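Local coordinates for carbohydrate-binding protein (Flavonifractor plautii, PDB 6N1B) that probably removes the acetyl group from the terminal N-acetylgalactosamine of the blood group A antigen, and binds the blood group B trisaccharide in a glycan pocket, at residues S175-T178 with E182-V185; V300-T305 with W312-T317. All blocks are in the same frame, centred on the assembly; numbering follows the deposited sequence.

Interaction 1: S175-T178 with E182-V185; sequences SKPT and ERQV
Glu-182 reaches out to Thr-178 with one carboxylate oxygen, OE1, and that atom gathers the polar side of this turn. The backbone N of Thr-178 donates to Glu-182 OE1 at 2.8 Å, on the anti side and tilted out of the carboxylate plane, with an N-H...O angle of 151°. From the same face of the carboxylate, but well above its plane, the hydroxyl Thr-178 OG1 donates as well, 3.0 Å from Glu-182 OE1. The threonine can offer both groups at once because chi1 of 62° sets OG1 between its own backbone N and carbonyl carbon, which brings the hydroxyl round to the same side as the backbone N-H. A glutamate has the length to answer it: its chain is extended beyond CG (chi2 -175°) and carries the carboxylate across the threonine. One water donates to OE1 too and ties it to the carbonyl oxygen of Lys-176.

Nearer the backbone of Glu-182 the contact turns apolar. Pro-177 directs its ring at the second segment, where CB lies 3.7 Å from Glu-182 CB and 3.8 Å from Arg-183 CG. Proline suits the place, giving the turn a rigid hydrocarbon surface, while the aliphatic root of the arginine slants past it. The guanidinium is engaged elsewhere, bonding through NH2 to the carbonyl of Asp-130 and through NH1 to that of Tyr-129. Arg-183 is also the centre of an inverse gamma turn, a tight bend just before the chain enters strand 185-186.

The two segments therefore close a surface loop between strands 173-174 and 185-186 through a side chain gripping backbone and hydroxyl together. With two protein donors and a water directed at one oxygen, the ionised form would be favoured and the turning of the carboxylate probably restricted, although the site is partly exposed.

Interaction 2: V300-T305 with W312-T317; sequences VLHLTT and WEQVGT
His-302 turns the edge of its imidazole to the second segment, CE1 lying 3.3 Å from Thr-317 O near the ring plane. The carboxamide of Gln-314 lies obliquely to this ring, the two planes 38° apart; its NE2 donates to Gly-316 O, while OE1 accepts from Gly-260 N. A water joins His-302 ND1 to Leu-303 N and Val-315 O, supplying polar partners in a buried place.

Leu-303 O accepts an almost straight bond from Val-315 N, 2.8 Å at 177°. Leu-303 CD2 lies beside Val-315 CG2, 4.0 Å away, and both aliphatic chains face helix 396-404, the apolar cover that suits them. Here strands 300-306 and 313-314 form a beta hairpin; 313-314 is the edge of a four-stranded antiparallel sheet, and 300-306 lies between it and 283-291.

Thr-304 makes a non-hydrogen-bonded pair with Gln-314. Its OG1, anti to the backbone N (chi1 -176°), passes over the Glu-313 peptide and bonds to Phe-258 O, whereas CG2 packs 3.9 Å from Trp-312 CE3. Thr-304 O sits at the indole edge, 3.6 Å from Trp-312 CZ3, and the indole stacks edge-to-face with the Phe-258 ring.

Thr-305 forms the hydrogen-bonded pair with Glu-313: its N donates to Glu-313 O at 3.1 Å and its O accepts from Glu-313 N at 2.9 Å. CG2, beside its backbone N, touches Val-315 CG2, while OG1 shares a water with Glu-313 O.

Overall arrangement
Interactions 1 and 2 lie on opposite sides of the chain's centre, their centres about 40 Å apart, and they share no strand or loop. Interaction 1 is a surface contact within one loop; with no strand pairing between its segments, the direct hydrogen bonds between them all end on one carboxylate oxygen. Interaction 2 is partly buried and follows hairpin logic: peptide groups provide all the direct hydrogen bonds between its segments, while Leu-303 and Val-315 pack on helix 396-404 and Thr-304, Trp-312 and Gln-314 meet Phe-258 and Gly-260. Water takes part in both, bridging to an acidic side chain in 175-178/182-185 and to histidine, threonine and backbone groups in 300-305/312-317.

Interaction 1: S175-T178 with E182-V185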
ATOM      1  N   SER A 175     -24.379   5.831   8.566  1.00 12.25           N
ATOM      2  CA  SER A 175     -25.654   5.276   8.178  1.00 13.42           C
ATOM      3  C   SER A 175     -25.738   5.074   6.669  1.00 12.90           C
ATOM      4  O   SER A 175     -25.195   5.913   5.914  1.00 12.88           O
ATOM      5  CB  SER A 175     -26.787   6.206   8.626  1.00 14.51           C
ATOM      6  OG  SER A 175     -26.930   6.235  10.057  1.00 16.99           O
ATOM      7  N   LYS A 176     -26.324   3.974   6.268  1.00 13.42           N
ATOM      8  CA  LYS A 176     -26.419   3.714   4.853  1.00 14.14           C
ATOM      9  C   LYS A 176     -27.298   4.817   4.212  1.00 14.50           C
ATOM     10  O   LYS A 176     -28.398   5.122   4.695  1.00 15.65           O
ATOM     11  CB  LYS A 176     -27.074   2.335   4.645  1.00 20.10           C
ATOM     12  CG  LYS A 176     -26.271   1.113   4.998  1.00 26.25           C
ATOM     13  CD  LYS A 176     -26.979  -0.122   4.376  1.00 34.66           C
ATOM     14  CE  LYS A 176     -26.412  -1.355   4.990  1.00 48.68           C
ATOM     15  NZ  LYS A 176     -26.817  -1.570   6.401  1.00 66.42           N
ATOM     16  N   PRO A 177     -26.852   5.327   3.051  1.00 14.12           N
ATOM     17  CA  PRO A 177     -27.669   6.271   2.324  1.00 14.91           C
ATOM     18  C   PRO A 177     -29.002   5.690   1.916  1.00 15.89           C
ATOM     19  O   PRO A 177     -29.026   4.486   1.508  1.00 19.44           O
ATOM     20  CB  PRO A 177     -26.859   6.637   1.063  1.00 18.00           C
ATOM     21  CG  PRO A 177     -25.496   6.268   1.407  1.00 19.13           C
ATOM     22  CD  PRO A 177     -25.546   5.143   2.424  1.00 14.45           C
ATOM     23  N   THR A 178     -30.029   6.541   1.892  1.00 18.26           N
ATOM     24  CA  THR A 178     -31.334   6.005   1.517  1.00 20.16           C
ATOM     25  C   THR A 178     -31.826   6.679   0.272  1.00 20.99           C
ATOM     26  O   THR A 178     -32.956   6.423  -0.138  1.00 24.44           O
ATOM     27  CB  THR A 178     -32.305   6.228   2.624  1.00 21.60           C
ATOM     28  OG1 THR A 178     -32.479   7.626   2.882  1.00 24.81           O
ATOM     29  CG2 THR A 178     -31.953   5.506   3.911  1.00 23.91           C
ATOM     30  N   GLU A 182     -28.166  11.263  -0.721  1.00 13.68           N
ATOM     31  CA  GLU A 182     -27.377  10.986   0.445  1.00 12.50           C
ATOM     32  C   GLU A 182     -26.051  10.329   0.124  1.00 12.12           C
ATOM     33  O   GLU A 182     -25.168  10.202   1.016  1.00 12.31           O
ATOM     34  CB  GLU A 182     -28.164  10.119   1.413  1.00 14.87           C
ATOM     35  CG  GLU A 182     -29.192  10.923   2.186  1.00 17.07           C
ATOM     36  CD  GLU A 182     -29.954  10.117   3.287  1.00 17.04           C
ATOM     37  OE1 GLU A 182     -29.812   8.891   3.356  1.00 18.14           O
ATOM     38  OE2 GLU A 182     -30.636  10.771   4.091  1.00 24.21           O
ATOM     39  N   ARG A 183     -25.805   9.967  -1.132  1.00 11.87           N
ATOM     40  CA  ARG A 183     -24.498   9.421  -1.575  1.00 11.40           C
ATOM     41  C   ARG A 183     -23.584  10.568  -1.958  1.00 12.88           C
ATOM     42  O   ARG A 183     -23.120  10.705  -3.072  1.00 13.98           O
ATOM     43  CB  ARG A 183     -24.622   8.443  -2.716  1.00 12.09           C
ATOM     44  CG  ARG A 183     -25.383   7.192  -2.411  1.00 13.94           C
ATOM     45  CD  ARG A 183     -25.482   6.189  -3.601  1.00 14.10           C
ATOM     46  NE  ARG A 183     -24.222   5.878  -4.224  1.00 13.11           N
ATOM     47  CZ  ARG A 183     -23.368   5.017  -3.754  1.00 13.03           C
ATOM     48  NH1 ARG A 183     -23.700   4.307  -2.653  1.00 14.20           N
ATOM     49  NH2 ARG A 183     -22.199   4.872  -4.287  1.00 13.56           N
ATOM     50  N   GLN A 184     -23.307  11.388  -0.945  1.00 12.14           N
ATOM     51  CA  GLN A 184     -22.406  12.539  -1.064  1.00 11.39           C
ATOM     52  C   GLN A 184     -21.525  12.628   0.175  1.00 10.42           C
ATOM     53  O   GLN A 184     -21.858  12.028   1.203  1.00 10.20           O
ATOM     54  CB  GLN A 184     -23.189  13.823  -1.251  1.00 11.54           C
ATOM     55  CG  GLN A 184     -24.090  13.894  -2.454  1.00 13.92           C
ATOM     56  CD  GLN A 184     -24.689  15.306  -2.655  1.00 17.87           C
ATOM     57  OE1 GLN A 184     -24.010  16.258  -3.095  1.00 19.67           O
ATOM     58  NE2 GLN A 184     -25.959  15.422  -2.383  1.00 17.70           N
ATOM     59  N   VAL A 185     -20.436  13.328   0.033  1.00 10.04           N
ATOM     60  CA  VAL A 185     -19.459  13.576   1.108  1.00 10.32           C
ATOM     61  C   VAL A 185     -19.177  15.043   1.228  1.00 11.77           C
ATOM     62  O   VAL A 185     -19.248  15.769   0.242  1.00 13.12           O
ATOM     63  CB  VAL A 185     -18.154  12.760   0.915  1.00 10.89           C
ATOM     64  CG1 VAL A 185     -18.407  11.260   0.788  1.00 11.40           C
ATOM     65  CG2 VAL A 185     -17.304  13.242  -0.250  1.00 12.05           C
TER
HETATM   66  O   HOH W   1     -29.206   7.625   5.882  1.00 26.97           O

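Interaction 2: V300-T305 with W312-T317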
ATOM      1  N   VAL A 300      13.430  -6.551   0.389  1.00  8.26           N
ATOM      2  CA  VAL A 300      12.874  -7.448  -0.564  1.00  8.54           C
ATOM      3  C   VAL A 300      11.380  -7.688  -0.204  1.00  8.61           C
ATOM      4  O   VAL A 300      10.911  -7.222   0.857  1.00  9.70           O
ATOM      5  CB  VAL A 300      13.567  -8.801  -0.575  1.00  9.49           C
ATOM      6  CG1 VAL A 300      15.006  -8.661  -1.038  1.00 10.74           C
ATOM      7  CG2 VAL A 300      13.566  -9.481   0.798  1.00 11.95           C
ATOM      8  N   LEU A 301      10.643  -8.357  -1.098  1.00  8.14           N
ATOM      9  CA  LEU A 301       9.313  -8.826  -0.718  1.00  8.56           C
ATOM     10  C   LEU A 301       9.441 -10.331  -0.411  1.00  8.87           C
ATOM     11  O   LEU A 301      10.114 -11.085  -1.077  1.00  8.79           O
ATOM     12  CB  LEU A 301       8.306  -8.701  -1.870  1.00  8.21           C
ATOM     13  CG  LEU A 301       8.092  -7.307  -2.393  1.00  9.62           C
ATOM     14  CD1 LEU A 301       7.080  -7.268  -3.507  1.00 11.14           C
ATOM     15  CD2 LEU A 301       7.785  -6.278  -1.316  1.00 11.40           C
ATOM     16  N   HIS A 302       8.634 -10.726   0.612  1.00  7.90           N
ATOM     17  CA  HIS A 302       8.341 -12.117   0.919  1.00  7.80           C
ATOM     18  C   HIS A 302       6.783 -12.353   0.913  1.00  8.04           C
ATOM     19  O   HIS A 302       6.089 -11.384   1.170  1.00  9.52           O
ATOM     20  CB  HIS A 302       9.017 -12.636   2.198  1.00  7.95           C
ATOM     21  CG  HIS A 302      10.466 -12.981   2.028  1.00  9.04           C
ATOM     22  ND1 HIS A 302      10.865 -14.329   1.900  1.00  9.66           N
ATOM     23  CD2 HIS A 302      11.587 -12.251   1.979  1.00  9.57           C
ATOM     24  CE1 HIS A 302      12.182 -14.349   1.727  1.00 10.65           C
ATOM     25  NE2 HIS A 302      12.637 -13.119   1.766  1.00  9.72           N
ATOM     26  N   LEU A 303       6.418 -13.595   0.717  1.00  7.82           N
ATOM     27  CA  LEU A 303       5.025 -13.991   0.771  1.00  7.76           C
ATOM     28  C   LEU A 303       4.756 -14.739   2.088  1.00  8.58           C
ATOM     29  O   LEU A 303       5.545 -15.624   2.431  1.00  8.95           O
ATOM     30  CB  LEU A 303       4.683 -14.872  -0.432  1.00  8.62           C
ATOM     31  CG  LEU A 303       3.203 -15.132  -0.716  1.00 10.21           C
ATOM     32  CD1 LEU A 303       2.606 -13.849  -1.201  1.00 11.30           C
ATOM     33  CD2 LEU A 303       3.064 -16.278  -1.664  1.00 11.67           C
ATOM     34  N   THR A 304       3.608 -14.452   2.707  1.00  8.07           N
ATOM     35  CA  THR A 304       3.255 -15.144   3.942  1.00  7.87           C
ATOM     36  C   THR A 304       1.737 -15.356   3.888  1.00  8.51           C
ATOM     37  O   THR A 304       1.011 -14.511   3.340  1.00  8.98           O
ATOM     38  CB  THR A 304       3.756 -14.384   5.159  1.00  8.27           C
ATOM     39  OG1 THR A 304       3.457 -15.191   6.319  1.00  8.65           O
ATOM     40  CG2 THR A 304       3.265 -12.980   5.305  1.00  8.25           C
ATOM     41  N   THR A 305       1.238 -16.445   4.442  1.00  8.18           N
ATOM     42  CA  THR A 305      -0.160 -16.765   4.367  1.00  8.81           C
ATOM     43  C   THR A 305      -0.728 -17.174   5.724  1.00  8.31           C
ATOM     44  O   THR A 305       0.062 -17.542   6.635  1.00  9.52           O
ATOM     45  CB  THR A 305      -0.433 -17.872   3.347  1.00 10.34           C
ATOM     46  OG1 THR A 305       0.072 -19.128   3.788  1.00 13.85           O
ATOM     47  CG2 THR A 305       0.081 -17.586   1.964  1.00 11.19           C
ATOM     48  N   TRP A 312       0.388 -16.915  11.008  1.00  8.10           N
ATOM     49  CA  TRP A 312       0.932 -16.906   9.659  1.00  8.25           C
ATOM     50  C   TRP A 312       2.062 -17.885   9.469  1.00  8.65           C
ATOM     51  O   TRP A 312       2.637 -18.367  10.465  1.00  9.60           O
ATOM     52  CB  TRP A 312       1.469 -15.488   9.362  1.00  8.52           C
ATOM     53  CG  TRP A 312       0.418 -14.406   9.365  1.00  8.20           C
ATOM     54  CD1 TRP A 312      -0.162 -13.842  10.461  1.00  9.38           C
ATOM     55  CD2 TRP A 312      -0.245 -13.828   8.237  1.00  7.49           C
ATOM     56  NE1 TRP A 312      -1.134 -12.932  10.113  1.00  9.48           N
ATOM     57  CE2 TRP A 312      -1.192 -12.946   8.735  1.00  7.99           C
ATOM     58  CE3 TRP A 312      -0.135 -14.009   6.861  1.00  8.90           C
ATOM     59  CZ2 TRP A 312      -2.078 -12.220   7.865  1.00  8.82           C
ATOM     60  CZ3 TRP A 312      -1.000 -13.342   6.044  1.00  8.40           C
ATOM     61  CH2 TRP A 312      -1.956 -12.444   6.515  1.00  9.55           C
ATOM     62  N   GLU A 313       2.388 -18.121   8.213  1.00  9.55           N
ATOM     63  CA  GLU A 313       3.616 -18.875   7.872  1.00 10.66           C
ATOM     64  C   GLU A 313       4.134 -18.338   6.557  1.00  8.90           C
ATOM     65  O   GLU A 313       3.454 -18.363   5.545  1.00  9.70           O
ATOM     66  CB  GLU A 313       3.350 -20.375   7.815  1.00 13.34           C
ATOM     67  CG  GLU A 313       4.643 -21.219   7.613  1.00 16.98           C
ATOM     68  CD  GLU A 313       4.322 -22.699   7.635  1.00 24.74           C
ATOM     69  OE1 GLU A 313       4.581 -23.270   8.582  1.00 45.08           O
ATOM     70  OE2 GLU A 313       3.919 -23.328   6.688  1.00 40.32           O
ATOM     71  N   GLN A 314       5.399 -17.989   6.551  1.00  9.26           N
ATOM     72  CA  GLN A 314       6.076 -17.566   5.340  1.00  8.83           C
ATOM     73  C   GLN A 314       6.127 -18.697   4.377  1.00  8.94           C
ATOM     74  O   GLN A 314       6.330 -19.840   4.728  1.00  9.75           O
ATOM     75  CB  GLN A 314       7.456 -17.100   5.703  1.00  9.11           C
ATOM     76  CG  GLN A 314       8.286 -16.581   4.459  1.00  9.37           C
ATOM     77  CD  GLN A 314       9.631 -16.060   4.974  1.00  9.05           C
ATOM     78  OE1 GLN A 314       9.672 -15.128   5.773  1.00 10.50           O
ATOM     79  NE2 GLN A 314      10.709 -16.631   4.451  1.00 11.51           N
ATOM     80  N   VAL A 315       5.968 -18.367   3.064  1.00  8.74           N
ATOM     81  CA  VAL A 315       6.054 -19.387   1.980  1.00  9.84           C
ATOM     82  C   VAL A 315       7.527 -19.462   1.496  1.00  9.27           C
ATOM     83  O   VAL A 315       8.015 -18.531   0.846  1.00 11.11           O
ATOM     84  CB  VAL A 315       5.173 -19.010   0.823  1.00 10.65           C
ATOM     85  CG1 VAL A 315       5.328 -20.089  -0.272  1.00 10.61           C
ATOM     86  CG2 VAL A 315       3.731 -18.871   1.250  1.00 11.73           C
ATOM     87  N   GLY A 316       8.212 -20.527   1.838  1.00 10.86           N
ATOM     88  CA  GLY A 316       9.571 -20.761   1.435  1.00 11.63           C
ATOM     89  C   GLY A 316      10.593 -19.878   2.171  1.00 11.27           C
ATOM     90  O   GLY A 316      10.174 -19.054   3.004  1.00 15.07           O
ATOM     91  N   THR A 317      11.841 -19.956   1.803  1.00 10.38           N
ATOM     92  CA  THR A 317      12.903 -19.158   2.254  1.00 11.15           C
ATOM     93  C   THR A 317      13.243 -17.996   1.326  1.00 10.30           C
ATOM     94  O   THR A 317      13.978 -17.058   1.642  1.00 11.91           O
ATOM     95  CB  THR A 317      14.198 -19.932   2.538  1.00 12.94           C
ATOM     96  OG1 THR A 317      14.581 -20.574   1.323  1.00 14.75           O
ATOM     97  CG2 THR A 317      13.989 -20.928   3.602  1.00 18.00           C
TER
HETATM   98  O   HOH W   2       8.648 -15.791   0.567  1.00 13.24           O
HETATM   99  O   HOH W   3       2.412 -20.659   4.204  1.00 24.03           O